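Local coordinates for protein PKS (Streptomyces sp. CNQ431, PDB 5YDA) that probably selects and transfers acyl extender units onto the carrier protein, as the broadly selective acyltransferase domain of the splenocin polyketide synthase SpnD, at residues A[82-87]-A[410-415]. Numbering follows the deposited sequence.
Sequences TVSASS and VLAEAL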
loop_
_atom_site.group_PDB
_atom_site.type_symbol
_atom_site.label_atom_id
_atom_site.label_comp_id
_atom_site.label_asym_id
_atom_site.label_seq_id
_atom_site.Cartn_x
_atom_site.Cartn_y
_atom_site.Cartn_z
ATOM N N THR A 82 -15.622 -13.907 6.503
ATOM C CA THR A 82 -16.461 -13.492 5.394
ATOM C C THR A 82 -16.112 -14.329 4.181
ATOM O O THR A 82 -15.029 -14.910 4.098
ATOM C CB THR A 82 -16.294 -12.011 5.015
ATOM O OG1 THR A 82 -14.955 -11.784 4.545
ATOM C CG2 THR A 82 -16.615 -11.085 6.184
ATOM N N VAL A 83 -17.055 -14.380 3.240
ATOM C CA VAL A 83 -16.801 -14.828 1.880
ATOM C C VAL A 83 -17.245 -13.718 0.941
ATOM O O VAL A 83 -18.056 -12.865 1.306
ATOM C CB VAL A 83 -17.523 -16.155 1.551
ATOM C CG1 VAL A 83 -17.037 -17.261 2.475
ATOM C CG2 VAL A 83 -19.038 -15.986 1.662
ATOM N N SER A 84 -16.673 -13.711 -0.257
ATOM C CA SER A 84 -17.103 -12.856 -1.350
ATOM C C SER A 84 -17.696 -13.734 -2.441
ATOM O O SER A 84 -17.144 -14.794 -2.752
ATOM C CB SER A 84 -15.931 -12.060 -1.934
ATOM O OG SER A 84 -15.323 -11.252 -0.950
ATOM N N ALA A 85 -18.803 -13.287 -3.036
ATOM C CA ALA A 85 -19.462 -14.096 -4.049
ATOM C C ALA A 85 -20.293 -13.201 -4.957
ATOM O O ALA A 85 -20.853 -12.197 -4.510
ATOM C CB ALA A 85 -20.353 -15.167 -3.412
ATOM N N SER A 86 -20.352 -13.568 -6.234
ATOM C CA SER A 86 -21.231 -12.940 -7.206
ATOM C C SER A 86 -22.410 -13.833 -7.570
ATOM O O SER A 86 -23.176 -13.489 -8.474
ATOM C CB SER A 86 -20.443 -12.569 -8.466
ATOM O OG SER A 86 -19.402 -11.650 -8.168
ATOM N N SER A 87 -22.566 -14.972 -6.891
ATOM C CA SER A 87 -23.614 -15.954 -7.164
ATOM C C SER A 87 -23.684 -16.938 -6.007
ATOM O O SER A 87 -22.722 -17.106 -5.248
ATOM C CB SER A 87 -23.355 -16.724 -8.454
ATOM O OG SER A 87 -22.500 -17.829 -8.198
ATOM N N VAL A 410 -10.403 -8.761 -5.064
ATOM C CA VAL A 410 -9.355 -8.510 -4.079
ATOM C C VAL A 410 -9.796 -7.421 -3.106
ATOM O O VAL A 410 -9.556 -7.518 -1.895
ATOM C CB VAL A 410 -8.039 -8.157 -4.793
ATOM C CG1 VAL A 410 -6.976 -7.717 -3.783
ATOM C CG2 VAL A 410 -7.556 -9.355 -5.615
ATOM N N LEU A 411 -10.490 -6.390 -3.615
ATOM C CA LEU A 411 -10.963 -5.314 -2.751
ATOM C C LEU A 411 -12.030 -5.820 -1.794
ATOM O O LEU A 411 -11.990 -5.508 -0.594
ATOM C CB LEU A 411 -11.503 -4.149 -3.590
ATOM C CG LEU A 411 -12.075 -2.971 -2.792
ATOM C CD1 LEU A 411 -11.086 -2.472 -1.755
ATOM C CD2 LEU A 411 -12.490 -1.819 -3.725
ATOM N N ALA A 412 -12.984 -6.615 -2.306
ATOM C CA ALA A 412 -14.040 -7.164 -1.458
ATOM C C ALA A 412 -13.472 -8.063 -0.366
ATOM O O ALA A 412 -13.928 -8.012 0.783
ATOM C CB ALA A 412 -15.058 -7.933 -2.302
ATOM N N GLU A 413 -12.484 -8.899 -0.702
ATOM C CA GLU A 413 -11.816 -9.697 0.330
ATOM C C GLU A 413 -11.162 -8.809 1.383
ATOM O O GLU A 413 -11.289 -9.071 2.585
ATOM C CB GLU A 413 -10.772 -10.624 -0.291
ATOM C CG GLU A 413 -11.371 -11.661 -1.210
ATOM C CD GLU A 413 -11.831 -12.897 -0.474
ATOM O OE1 GLU A 413 -10.965 -13.658 0.012
ATOM O OE2 GLU A 413 -13.058 -13.110 -0.376
ATOM N N ALA A 414 -10.445 -7.763 0.950
ATOM C CA ALA A 414 -9.824 -6.852 1.907
ATOM C C ALA A 414 -10.865 -6.241 2.831
ATOM O O ALA A 414 -10.652 -6.162 4.046
ATOM C CB ALA A 414 -9.048 -5.745 1.182
ATOM N N LEU A 415 -12.003 -5.805 2.274
ATOM C CA LEU A 415 -13.043 -5.203 3.108
ATOM C C LEU A 415 -13.633 -6.228 4.069
ATOM O O LEU A 415 -13.836 -5.931 5.251
ATOM C CB LEU A 415 -14.133 -4.578 2.237
ATOM C CG LEU A 415 -13.669 -3.343 1.460
ATOM C CD1 LEU A 415 -14.708 -2.883 0.464
ATOM C CD2 LEU A 415 -13.307 -2.206 2.413
HETATM O O HOH W 1 -14.164 -15.661 -0.354
#
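Ser84 and Glu413 join a two-stranded antiparallel sheet, probably part of the KS-to-AT linker, in the CurL-like region, to helix 407-420 near the end of the acyltransferase chain. Strand 82-85 and helix 410-415 run nearly antiparallel, at 159°. Their axes are 8.2 Å apart at closest approach. Ser84 faces Glu413, and Ser84 CA and Glu413 CA are 6.4 Å apart.

The polar part rests on one carboxylate oxygen. Ser84 OG donates to Glu413 OE2 at 3.0 Å, and OE2 receives it through its anti lone pair, on the side away from OE1. A bridging water adds a second link: the water accepts from Ser84 N, and its oxygen donates to Glu413 OE2 at 2.8 Å. OE2 thus takes two hydrogen bonds, one direct from the Ser84 hydroxyl, the other from the water that links it to Ser84 N. The Glu413 chain bends at its second torsion (chi2 -86°), bringing the carboxylate round to the strand although CB does not point there.

The contact is small, burying 158 Å² in all, and its apolar part comes down to the Ala412 methyl. This methyl points at the strand and also touches Val33 of the partner strand 32-38, while Val83, on the reverse face, packs against helix 88-97. The sheet therefore lies between the two helices. Beside the hydrogen bond, Ala412 CB sits 3.6 Å from Ser84 OG.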